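PDB 1ORU: putative metal-sulfur cluster biosynthesis proteins YuaD from Bacillus subtilis, which is of unproven function but belongs to the MOSC-domain family and, like its relatives, may bind molybdenum and perhaps pyridoxal phosphate. Local coordinates for residues G36-D41 / G95-V100; G51-M56 / G127-C132; I69-I74 / A121-E126; M84-I89 / P147-A152; S101-L106 / I179-Y184. All blocks are in the same frame, centred on the assembly; numbering follows the deposited sequence.

Interaction 1 (G36-D41 / G95-V100)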
# COMPACT_ATOMS: atom_id res chain seq x y z
N GLY A 36 -4.10 -5.92 -11.27
CA GLY A 36 -4.84 -7.03 -10.68
C GLY A 36 -3.94 -8.22 -10.41
O GLY A 36 -4.29 -9.11 -9.62
N GLY A 37 -2.78 -8.25 -11.06
CA GLY A 37 -1.85 -9.34 -10.86
C GLY A 37 -1.48 -10.09 -12.13
O GLY A 37 -1.32 -9.49 -13.19
N ILE A 38 -1.36 -11.41 -12.01
CA ILE A 38 -1.01 -12.28 -13.13
C ILE A 38 -2.27 -12.91 -13.72
O ILE A 38 -2.92 -13.73 -13.07
CB ILE A 38 -0.09 -13.43 -12.65
CG1 ILE A 38 1.20 -12.86 -12.06
CG2 ILE A 38 0.22 -14.37 -13.81
CD1 ILE A 38 1.93 -13.85 -11.17
N PRO A 39 -2.62 -12.56 -14.97
CA PRO A 39 -3.82 -13.15 -15.56
C PRO A 39 -3.77 -14.68 -15.48
O PRO A 39 -2.75 -15.29 -15.79
CB PRO A 39 -3.79 -12.63 -16.99
CG PRO A 39 -3.15 -11.28 -16.84
CD PRO A 39 -2.00 -11.59 -15.89
N GLY A 40 -4.88 -15.28 -15.05
CA GLY A 40 -4.93 -16.73 -14.94
C GLY A 40 -4.41 -17.26 -13.62
O GLY A 40 -4.53 -18.45 -13.34
N ASP A 41 -3.83 -16.38 -12.81
CA ASP A 41 -3.30 -16.78 -11.51
C ASP A 41 -4.39 -16.81 -10.45
O ASP A 41 -5.39 -16.10 -10.56
CB ASP A 41 -2.22 -15.79 -11.06
CG ASP A 41 -1.64 -16.16 -9.72
OD1 ASP A 41 -0.84 -17.12 -9.67
OD2 ASP A 41 -1.98 -15.50 -8.72
N GLY A 95 3.91 -20.66 -2.30
CA GLY A 95 3.00 -20.00 -3.21
C GLY A 95 3.54 -18.70 -3.78
O GLY A 95 2.77 -17.80 -4.15
N ALA A 96 4.86 -18.58 -3.86
CA ALA A 96 5.47 -17.36 -4.39
C ALA A 96 5.31 -17.26 -5.91
O ALA A 96 5.25 -18.27 -6.61
CB ALA A 96 6.94 -17.32 -4.03
N ASN A 97 5.24 -16.03 -6.41
CA ASN A 97 5.12 -15.78 -7.85
C ASN A 97 6.48 -15.37 -8.38
O ASN A 97 6.78 -15.54 -9.56
CB ASN A 97 4.11 -14.67 -8.12
CG ASN A 97 2.71 -15.05 -7.70
OD1 ASN A 97 2.13 -16.02 -8.21
ND2 ASN A 97 2.16 -14.31 -6.75
N VAL A 98 7.30 -14.81 -7.51
CA VAL A 98 8.64 -14.39 -7.88
C VAL A 98 9.62 -14.73 -6.77
O VAL A 98 9.36 -14.47 -5.59
CB VAL A 98 8.71 -12.85 -8.13
CG1 VAL A 98 10.11 -12.48 -8.65
CG2 VAL A 98 7.65 -12.43 -9.13
N ALA A 99 10.72 -15.35 -7.15
CA ALA A 99 11.76 -15.69 -6.20
C ALA A 99 12.94 -14.85 -6.64
O ALA A 99 13.43 -14.99 -7.76
CB ALA A 99 12.09 -17.18 -6.26
N VAL A 100 13.40 -13.96 -5.77
CA VAL A 100 14.52 -13.09 -6.11
C VAL A 100 15.79 -13.49 -5.38
O VAL A 100 15.74 -14.18 -4.36
CB VAL A 100 14.21 -11.62 -5.76
CG1 VAL A 100 12.97 -11.16 -6.51
CG2 VAL A 100 14.03 -11.45 -4.26

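Interaction 2 (G51-M56 / G127-C132)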
# COMPACT_ATOMS: atom_id res chain seq x y z
N GLY A 51 -10.29 -12.57 4.69
CA GLY A 51 -10.04 -13.77 5.45
C GLY A 51 -9.28 -13.44 6.72
O GLY A 51 -9.39 -12.33 7.25
N ALA A 52 -8.50 -14.40 7.20
CA ALA A 52 -7.73 -14.23 8.42
C ALA A 52 -6.70 -13.10 8.33
O ALA A 52 -6.30 -12.53 9.34
CB ALA A 52 -7.05 -15.54 8.79
N ARG A 53 -6.26 -12.79 7.11
CA ARG A 53 -5.27 -11.73 6.92
C ARG A 53 -5.88 -10.34 7.05
O ARG A 53 -5.17 -9.37 7.32
CB ARG A 53 -4.59 -11.88 5.56
CG ARG A 53 -3.72 -13.12 5.45
CD ARG A 53 -3.14 -13.25 4.07
NE ARG A 53 -2.32 -14.45 3.92
CZ ARG A 53 -1.17 -14.65 4.54
NH1 ARG A 53 -0.68 -13.72 5.36
NH2 ARG A 53 -0.49 -15.77 4.34
N GLU A 54 -7.19 -10.25 6.84
CA GLU A 54 -7.89 -8.97 6.96
C GLU A 54 -8.99 -9.16 8.00
O GLU A 54 -10.17 -9.13 7.68
CB GLU A 54 -8.50 -8.56 5.62
CG GLU A 54 -7.55 -8.59 4.43
CD GLU A 54 -7.45 -9.97 3.78
OE1 GLU A 54 -8.24 -10.87 4.13
OE2 GLU A 54 -6.58 -10.15 2.90
N PRO A 55 -8.60 -9.34 9.28
CA PRO A 55 -9.52 -9.55 10.40
C PRO A 55 -10.51 -8.43 10.72
O PRO A 55 -11.48 -8.67 11.44
CB PRO A 55 -8.58 -9.84 11.56
CG PRO A 55 -7.40 -8.99 11.25
CD PRO A 55 -7.21 -9.24 9.76
N MSE A 56 -10.29 -7.23 10.20
CA MSE A 56 -11.20 -6.12 10.46
C MSE A 56 -12.47 -6.20 9.60
O MSE A 56 -13.39 -5.41 9.76
CB MSE A 56 -10.51 -4.77 10.23
CG MSE A 56 -10.07 -4.49 8.80
SE MSE A 56 -8.47 -5.44 8.25
CE MSE A 56 -7.25 -4.71 9.55
N GLY A 127 4.19 -4.45 1.76
CA GLY A 127 4.61 -4.97 3.04
C GLY A 127 4.83 -6.46 3.24
O GLY A 127 4.70 -7.26 2.31
N GLU A 128 5.13 -6.81 4.48
CA GLU A 128 5.40 -8.18 4.86
C GLU A 128 4.25 -9.15 4.66
O GLU A 128 3.09 -8.83 4.88
CB GLU A 128 5.80 -8.26 6.34
CG GLU A 128 6.99 -7.42 6.73
CD GLU A 128 7.40 -7.68 8.17
OE1 GLU A 128 8.25 -6.93 8.69
OE2 GLU A 128 6.86 -8.64 8.77
N ASN A 129 4.60 -10.36 4.24
CA ASN A 129 3.62 -11.40 4.06
C ASN A 129 3.70 -12.22 5.34
O ASN A 129 4.69 -12.92 5.58
CB ASN A 129 3.98 -12.26 2.84
CG ASN A 129 2.91 -13.28 2.51
OD1 ASN A 129 1.77 -13.17 2.96
ND2 ASN A 129 3.28 -14.27 1.70
N ASP A 130 2.68 -12.12 6.18
CA ASP A 130 2.65 -12.83 7.45
C ASP A 130 2.48 -14.33 7.23
O ASP A 130 1.59 -14.77 6.51
CB ASP A 130 1.50 -12.30 8.31
CG ASP A 130 1.53 -12.83 9.73
OD1 ASP A 130 2.56 -12.63 10.41
OD2 ASP A 130 0.53 -13.43 10.16
N PRO A 131 3.36 -15.14 7.85
CA PRO A 131 3.29 -16.60 7.70
C PRO A 131 2.09 -17.27 8.38
O PRO A 131 1.79 -17.00 9.55
CB PRO A 131 4.62 -17.08 8.27
CG PRO A 131 4.93 -16.05 9.31
CD PRO A 131 4.54 -14.75 8.64
N CYS A 132 1.41 -18.13 7.63
CA CYS A 132 0.25 -18.86 8.12
C CYS A 132 0.58 -20.35 8.13
O CYS A 132 1.60 -20.78 7.59
CB CYS A 132 -0.96 -18.58 7.23
SG CYS A 132 -1.51 -16.86 7.24

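Interaction 3 (I69-I74 / A121-E126)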
# COMPACT_ATOMS: atom_id res chain seq x y z
N ILE A 69 0.69 -9.96 -5.95
CA ILE A 69 1.91 -10.70 -6.28
C ILE A 69 2.68 -11.02 -5.01
O ILE A 69 2.86 -10.16 -4.14
CB ILE A 69 2.84 -9.85 -7.20
CG1 ILE A 69 2.11 -9.47 -8.49
CG2 ILE A 69 4.10 -10.64 -7.53
CD1 ILE A 69 1.81 -10.65 -9.41
N SER A 70 3.13 -12.27 -4.89
CA SER A 70 3.87 -12.70 -3.72
C SER A 70 5.34 -12.89 -4.09
O SER A 70 5.64 -13.54 -5.09
CB SER A 70 3.30 -14.01 -3.19
OG SER A 70 4.04 -14.47 -2.08
N ILE A 71 6.24 -12.31 -3.29
CA ILE A 71 7.67 -12.42 -3.56
C ILE A 71 8.46 -12.95 -2.36
O ILE A 71 8.20 -12.58 -1.22
CB ILE A 71 8.29 -11.05 -3.93
CG1 ILE A 71 7.49 -10.39 -5.06
CG2 ILE A 71 9.74 -11.23 -4.34
CD1 ILE A 71 8.05 -9.04 -5.47
N VAL A 72 9.43 -13.82 -2.64
CA VAL A 72 10.31 -14.36 -1.60
C VAL A 72 11.73 -14.28 -2.15
O VAL A 72 11.93 -14.23 -3.36
CB VAL A 72 10.00 -15.85 -1.26
CG1 VAL A 72 8.58 -15.98 -0.75
CG2 VAL A 72 10.23 -16.75 -2.47
N SER A 73 12.72 -14.26 -1.26
CA SER A 73 14.09 -14.22 -1.73
C SER A 73 14.71 -15.58 -1.44
O SER A 73 14.39 -16.22 -0.44
CB SER A 73 14.87 -13.10 -1.03
OG SER A 73 15.46 -13.55 0.17
N ILE A 74 15.58 -16.02 -2.34
CA ILE A 74 16.26 -17.30 -2.18
C ILE A 74 17.02 -17.30 -0.85
O ILE A 74 17.01 -18.30 -0.13
CB ILE A 74 17.27 -17.55 -3.33
CG1 ILE A 74 16.53 -17.66 -4.67
CG2 ILE A 74 18.11 -18.79 -3.04
CD1 ILE A 74 15.50 -18.77 -4.72
N ALA A 121 7.64 -3.37 -16.43
CA ALA A 121 6.67 -3.87 -15.46
C ALA A 121 7.16 -3.43 -14.08
O ALA A 121 8.37 -3.50 -13.80
CB ALA A 121 6.57 -5.39 -15.53
N ALA A 122 6.25 -2.98 -13.23
CA ALA A 122 6.63 -2.51 -11.91
C ALA A 122 5.70 -2.98 -10.80
O ALA A 122 4.47 -3.01 -10.96
CB ALA A 122 6.71 -0.98 -11.90
N LEU A 123 6.29 -3.34 -9.67
CA LEU A 123 5.54 -3.80 -8.51
C LEU A 123 5.65 -2.78 -7.37
O LEU A 123 6.73 -2.23 -7.11
CB LEU A 123 6.08 -5.15 -8.03
CG LEU A 123 6.00 -6.31 -9.04
CD1 LEU A 123 6.57 -7.58 -8.43
CD2 LEU A 123 4.56 -6.52 -9.44
N LEU A 124 4.52 -2.53 -6.72
CA LEU A 124 4.46 -1.61 -5.59
C LEU A 124 4.46 -2.47 -4.33
O LEU A 124 3.60 -3.32 -4.17
CB LEU A 124 3.16 -0.79 -5.65
CG LEU A 124 2.82 0.05 -4.41
CD1 LEU A 124 3.84 1.17 -4.24
CD2 LEU A 124 1.41 0.62 -4.56
N CYS A 125 5.42 -2.25 -3.45
CA CYS A 125 5.50 -3.05 -2.23
C CYS A 125 4.36 -2.77 -1.23
O CYS A 125 4.15 -1.62 -0.82
CB CYS A 125 6.85 -2.84 -1.55
SG CYS A 125 7.04 -3.87 -0.08
N GLU A 126 3.64 -3.82 -0.85
CA GLU A 126 2.56 -3.69 0.12
C GLU A 126 2.90 -4.35 1.46
O GLU A 126 2.02 -4.78 2.21
CB GLU A 126 1.26 -4.27 -0.44
CG GLU A 126 0.58 -3.37 -1.47
CD GLU A 126 0.07 -2.05 -0.89
OE1 GLU A 126 -0.49 -2.07 0.22
OE2 GLU A 126 0.20 -1.00 -1.56

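Interaction 4 (M84-I89 / P147-A152)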
# COMPACT_ATOMS: atom_id res chain seq x y z
N MSE A 84 14.45 -24.33 10.40
CA MSE A 84 13.54 -25.46 10.54
C MSE A 84 14.26 -26.80 10.56
O MSE A 84 13.67 -27.83 10.89
CB MSE A 84 12.52 -25.46 9.40
CG MSE A 84 11.52 -24.32 9.46
SE MSE A 84 10.30 -24.45 8.01
CE MSE A 84 9.24 -25.96 8.65
N GLY A 85 15.54 -26.79 10.20
CA GLY A 85 16.30 -28.03 10.18
C GLY A 85 16.01 -28.91 8.98
O GLY A 85 16.15 -30.13 9.06
N VAL A 86 15.59 -28.30 7.87
CA VAL A 86 15.32 -29.06 6.65
C VAL A 86 16.30 -28.64 5.56
O VAL A 86 16.77 -27.50 5.55
CB VAL A 86 13.86 -28.85 6.15
CG1 VAL A 86 12.88 -29.38 7.18
CG2 VAL A 86 13.62 -27.38 5.87
N PRO A 87 16.61 -29.55 4.63
CA PRO A 87 17.55 -29.30 3.53
C PRO A 87 17.20 -28.15 2.58
O PRO A 87 18.09 -27.46 2.09
CB PRO A 87 17.62 -30.64 2.81
CG PRO A 87 16.27 -31.21 3.04
CD PRO A 87 16.01 -30.89 4.49
N ARG A 88 15.91 -27.95 2.32
CA ARG A 88 15.52 -26.87 1.42
C ARG A 88 14.06 -26.47 1.52
O ARG A 88 13.20 -27.24 1.94
CB ARG A 88 15.83 -27.27 -0.03
CG ARG A 88 15.15 -28.55 -0.47
CD ARG A 88 15.37 -28.83 -1.95
NE ARG A 88 14.76 -30.10 -2.36
CZ ARG A 88 14.72 -30.55 -3.60
NH1 ARG A 88 15.27 -29.84 -4.58
NH2 ARG A 88 14.15 -31.71 -3.88
N ILE A 89 13.79 -25.23 1.11
CA ILE A 89 12.44 -24.67 1.10
C ILE A 89 12.26 -24.06 -0.29
O ILE A 89 12.94 -23.10 -0.64
CB ILE A 89 12.28 -23.54 2.15
CG1 ILE A 89 12.36 -24.13 3.57
CG2 ILE A 89 10.96 -22.83 1.96
CD1 ILE A 89 11.24 -25.08 3.91
N PRO A 147 9.00 -34.11 12.94
CA PRO A 147 7.90 -33.59 13.74
C PRO A 147 7.64 -32.08 13.82
O PRO A 147 8.56 -31.26 13.74
CB PRO A 147 8.18 -34.17 15.12
CG PRO A 147 9.67 -34.12 15.17
CD PRO A 147 10.06 -34.66 13.81
N LYS A 148 6.36 -31.75 13.98
CA LYS A 148 5.87 -30.38 14.13
C LYS A 148 6.49 -29.32 13.24
O LYS A 148 6.81 -28.22 13.70
CB LYS A 148 6.03 -29.96 15.60
CG LYS A 148 5.40 -30.93 16.58
CD LYS A 148 5.56 -30.45 18.01
CE LYS A 148 4.90 -31.41 19.00
NZ LYS A 148 5.52 -32.77 18.95
N LEU A 149 6.65 -29.61 11.95
CA LEU A 149 7.23 -28.63 11.05
C LEU A 149 6.28 -27.49 10.70
O LEU A 149 6.72 -26.38 10.46
CB LEU A 149 7.74 -29.30 9.77
CG LEU A 149 8.97 -30.20 9.91
CD1 LEU A 149 9.48 -30.59 8.52
CD2 LEU A 149 10.06 -29.47 10.68
N ALA A 150 4.98 -27.77 10.68
CA ALA A 150 4.01 -26.72 10.35
C ALA A 150 4.10 -25.56 11.33
O ALA A 150 4.18 -24.40 10.93
CB ALA A 150 2.59 -27.29 10.35
N SER A 151 4.06 -25.87 12.63
CA SER A 151 4.15 -24.83 13.63
C SER A 151 5.56 -24.24 13.62
O SER A 151 5.74 -23.06 13.92
CB SER A 151 3.81 -25.39 15.02
OG SER A 151 4.69 -26.44 15.38
N ALA A 152 6.54 -25.06 13.26
CA ALA A 152 7.92 -24.60 13.20
C ALA A 152 8.07 -23.52 12.13
O ALA A 152 8.82 -22.56 12.30
CB ALA A 152 8.85 -25.77 12.90

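Interaction 5 (S101-L106 / I179-Y184)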
# COMPACT_ATOMS: atom_id res chain seq x y z
N SER A 101 16.93 -13.08 -5.93
CA SER A 101 18.22 -13.34 -5.30
C SER A 101 18.89 -11.98 -5.17
O SER A 101 18.57 -11.05 -5.92
CB SER A 101 19.09 -14.31 -6.13
OG SER A 101 19.48 -13.77 -7.37
N GLY A 102 19.79 -11.85 -4.20
CA GLY A 102 20.45 -10.58 -4.00
C GLY A 102 19.67 -9.71 -3.04
O GLY A 102 19.95 -8.52 -2.90
N MSE A 103 18.69 -10.29 -2.36
CA MSE A 103 17.88 -9.54 -1.40
C MSE A 103 17.73 -10.32 -0.09
O MSE A 103 16.63 -10.76 0.26
CB MSE A 103 16.51 -9.23 -2.00
CG MSE A 103 16.62 -8.41 -3.28
SE MSE A 103 14.94 -7.71 -3.90
CE MSE A 103 14.70 -6.33 -2.57
N PRO A 104 18.83 -10.49 0.65
CA PRO A 104 18.82 -11.22 1.92
C PRO A 104 17.92 -10.63 3.01
O PRO A 104 17.62 -11.29 4.01
CB PRO A 104 20.30 -11.23 2.33
CG PRO A 104 20.84 -9.98 1.71
CD PRO A 104 20.18 -9.98 0.35
N ASP A 105 17.48 -9.39 2.81
CA ASP A 105 16.60 -8.73 3.77
C ASP A 105 15.34 -8.23 3.09
O ASP A 105 14.78 -7.19 3.46
CB ASP A 105 17.32 -7.56 4.45
CG ASP A 105 18.39 -8.02 5.42
OD1 ASP A 105 18.05 -8.76 6.37
OD2 ASP A 105 19.56 -7.65 5.23
N LEU A 106 14.89 -8.98 2.08
CA LEU A 106 13.69 -8.63 1.32
C LEU A 106 12.48 -8.30 2.17
O LEU A 106 11.76 -7.34 1.90
CB LEU A 106 13.32 -9.78 0.39
CG LEU A 106 11.96 -9.65 -0.31
CD1 LEU A 106 12.01 -8.53 -1.33
CD2 LEU A 106 11.61 -10.98 -0.98
N ILE A 179 16.51 -6.96 -11.80
CA ILE A 179 15.51 -6.01 -11.35
C ILE A 179 16.12 -4.81 -10.64
O ILE A 179 17.21 -4.89 -10.06
CB ILE A 179 14.47 -6.67 -10.42
CG1 ILE A 179 15.17 -7.38 -9.26
CG2 ILE A 179 13.62 -7.64 -11.22
CD1 ILE A 179 14.21 -7.94 -8.21
N GLU A 180 15.40 -3.69 -10.71
CA GLU A 180 15.83 -2.45 -10.09
C GLU A 180 14.92 -2.21 -8.89
O GLU A 180 13.71 -2.05 -9.05
CB GLU A 180 15.66 -1.30 -11.09
CG GLU A 180 16.29 0.01 -10.65
CD GLU A 180 17.79 0.02 -10.82
OE1 GLU A 180 18.41 1.07 -10.56
OE2 GLU A 180 18.35 -1.03 -11.22
N VAL A 181 15.50 -2.20 -7.69
CA VAL A 181 14.70 -1.99 -6.49
C VAL A 181 14.86 -0.55 -6.01
O VAL A 181 15.98 -0.07 -5.83
CB VAL A 181 15.12 -2.96 -5.36
CG1 VAL A 181 14.27 -2.71 -4.11
CG2 VAL A 181 14.96 -4.40 -5.84
N HIS A 182 13.73 0.13 -5.84
CA HIS A 182 13.72 1.51 -5.34
C HIS A 182 13.19 1.39 -3.92
O HIS A 182 11.98 1.30 -3.70
CB HIS A 182 12.81 2.37 -6.21
CG HIS A 182 13.24 2.46 -7.64
ND1 HIS A 182 14.03 3.48 -8.12
CD2 HIS A 182 13.05 1.61 -8.68
CE1 HIS A 182 14.31 3.27 -9.39
NE2 HIS A 182 13.73 2.14 -9.76
N SER A 183 14.12 1.35 -2.96
CA SER A 183 13.78 1.19 -1.55
C SER A 183 13.35 2.50 -0.89
O SER A 183 14.12 3.46 -0.82
CB SER A 183 14.97 0.58 -0.81
OG SER A 183 14.60 0.13 0.48
N TYR A 184 12.11 2.53 -0.41
CA TYR A 184 11.55 3.71 0.24
C TYR A 184 12.21 3.99 1.59
O TYR A 184 12.46 3.07 2.37
CB TYR A 184 10.05 3.53 0.43
CG TYR A 184 9.36 4.71 1.10
CD1 TYR A 184 9.32 5.96 0.48
CD2 TYR A 184 8.75 4.57 2.35
CE1 TYR A 184 8.68 7.04 1.10
CE2 TYR A 184 8.11 5.64 2.97
CZ TYR A 184 8.08 6.88 2.34
OH TYR A 184 7.44 7.94 2.94

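Interaction 1 (G36-D41 / G95-V100)
Ile38 and Asn97 lie alongside each other, their side chains running in opposite directions, where a loop following strand 30-33 packs against the chain just ahead of strand 98-101 of the MOSC beta-barrel. The loop is turned here by a type II beta turn from Ile38 to Asp41, closed by Asp41 N to Ile38 O at 2.8 Å; Pro39 and Gly40 hold its two corners, and Gly40 suits the second because at its backbone angles a CB would be jammed against the carbonyl O of Pro39. With CG1 of Ile38 anti to the carbonyl carbon (chi1 -60°), the branch ends in CD1, which comes 3.8 Å from Asn97 CB. Ile17, Leu31, Phe33 and Ile69 also touch it, an apolar setting that suits a branched aliphatic residue. Asp41 approaches the same asparagine at a slant, the carboxylate and amide planes 79° apart. The polar ends are buried, and the carboxylate is occupied on both oxygens: OD1 accepts from the backbone N of Ala18 and OD2 from that of His43. Through its backbone, Asn97 is bonded to Tyr16 and Ser70, on the two neighbouring strands. Ile38 CD1 also lies 3.8 Å from Asn97 CG.

Interaction 2 (G51-M56 / G127-C132)
Arg53 and Asp130 approach to 8.0 Å between their CA atoms, where a type I beta turn from Gly51 to Glu54 faces the irregular chain that leaves strand 122-128. A long side chain suits this distance, and Arg53, extended from CG to NE, brings its guanidinium edge to the backbone of Asp130. There NH1 donates to Asp130 O at 2.8 Å with an N-H...O angle of 159°, on a carbonyl lone pair and nearly in the guanidinium plane; NH2 adds a weak bond to the same oxygen at 3.2 Å. The flat group is also sandwiched: Asn129 OD1, which accepts a bond from Arg67, lies over one face, and Cys132 SG over the opposite face, 3.3 Å from Arg53 NH2 in one of its two modelled positions. Arg53 NE forms a salt bridge to a bound sulfate, probably from the crystallisation liquor, consistent with an anion-binding pocket beside this cysteine. With the guanidinium gone, as in an alanine here, the Asp130 carbonyl would probably lose both these donors, the sulfate its salt bridge and Cys132 SG its cover. Glu54 N to Gly51 O at 3.1 Å closes the turn, braced by Glu54 OE1 accepting from Gly51 N at 2.7 Å. Asn129 is backbone-bonded to Gly162, just before strand 163-169, Pro55 packs on Trp5 of the second subunit, and helix 133-142 starts directly after Cys132.

Interaction 3 (I69-I74 / A121-E126)
The interior of the MOSC beta-barrel is packed here by Ile69 and Ile71 of strand 69-73 and Leu123 of strand 122-128. These strands are not hydrogen-bonded to each other: strand 163-169 runs between them, antiparallel to both, and the sheet's curl turns their side chains face to face. The nearest CA atoms, of Ile69 and Leu123, are 8.1 Å apart, so the space is spanned by side chains alone. Both Leu123 methyls are used: CD1 meets Ile71 and Ile69, CD2 meets Ile69. Leu123 CD1 and Ile71 CD1 lie 3.6 Å apart, the two chains reaching toward each other, tip to tip; Ile71 manages this because its chain is fully extended (chi2 180°). Ile69 instead lies across Leu123 at about a right angle, its CG1 4.0 Å from Leu123 CD2 and its CG2 4.0 Å from Leu123 CD1, so the leucine fork straddles it. Beta-branched residues suit the strand they line, while the forked leucine tip lets one residue touch both isoleucines. Cys165 of the intervening strand touches both Ile71 and Leu123, and Ile115, Val98 and Val100 also lie against Ile71. On the other face of strand 122-128, Ala122 and Leu124 pack on Phe57 and Arg66 of the second subunit, so this strand serves barrel interior and dimer together. Where strand 69-73 ends, Ser73 is the N-cap of helix 74-84, its OG bonded to Glu76 N. Aliphatic contacts made across a neighbouring strand, without a hydrogen bond, are typical of a closed beta-barrel's interior.

Interaction 4 (M84-I89 / P147-A152)
Selenomethionine Met84 reaches Leu149 by running straight through chi2 (-179°) and then bending at chi3 (74°), which turns its methyl back onto the start of helix 149-156. That methyl, CE, lies 3.1 Å from Leu149 O and 3.8 Å from Leu149 CB, with Ala152 CB at 4.3 Å one turn further on. A long flexible residue suits the place because its bend brings the methyl onto the helix, and Ala152 is small enough to sit beside it. Leu149 answers from its own end: CD1 meets Val86 CG1 tip to tip at 3.8 Å, while CD2 rests 4.0 Å from Met84 O. The contact joins two helix ends. Helix 74-84 finishes in a Schellman motif whose positive-phi residue is Gly85, a place where a side chain would be awkward, and the chain then turns so that Val86 faces the same leucine. Across from it Lys148 is the N-cap of helix 149-156; Leu149, in the first turn, donates its backbone N to Gln140 OE1. Tyr143 touches both Val86 and Leu149, and Ile139 of helix 133-142 packs on Met84, placing the apolar group between three helices. The hydroxyl of Tyr143 is hydrogen-bonded to Arg88 O.

Interaction 5 (S101-L106 / I179-Y184)
Apolar contact carries this meeting of Met103 with Ile179 and Val181. Met103 is a selenomethionine modelled in two conformers, one of them described here; it points its end at Val181, tip to tip, its chain extended at chi2 and bent at chi3 (73°). The methyl CE lies 3.8 Å from Val181 CG2 and 4.0 Å from Val181 CG1, and SE is 3.8 Å from Val181 CG2, so the end of the methionine rests against the fork of the valine. Ile179 CD1 joins more loosely, 4.4 Å from Met103 SE. A flexible selenoether chain can reach down to a strand whose CA atoms stay 9.6 Å or more away, and beta-branched residues suit the strand itself. Strand 178-184 is a stave of the MOSC beta-barrel, bonded between strands 5-17 and 114-116; Ile179 and Val181 turn inward, where Ile115 and Leu109 also touch them, while His182, on the other side, packs on Met56 of the second subunit. Residues 102-106 form the loop that follows strand 98-101. Hydrogen bonds hold this loop in place: Leu106 N donates to Met103 O at 3.1 Å, and Met103 O also accepts from Ser73 OG. Glu75 takes two backbone N-H groups, Met103 N on OE1 and Gly102 N on OE2. Gly102 has backbone angles at which a CB would strike the carbonyl O before it.

Interactions 1, 3 and 5 are buried and share the barrel sheet: strands 98-101 and 69-73 pair side by side, and interaction 3 meets interaction 1 through Ile38 against Ile69 and interaction 5 through Ser73 OG and Met103 O, with centres 9 Å apart in both cases. Their chemistry is mainly aliphatic, though interaction 1 adds a buried carboxylate and amide. Interaction 2 shares strand 122-128 with interaction 3 but is only partly buried, beside a bound sulfate, where an arginine and a backbone carbonyl meet. Interaction 4 is buried too, though its centre lies 19 Å from that of the chain, and joins helix ends mainly through apolar side chains.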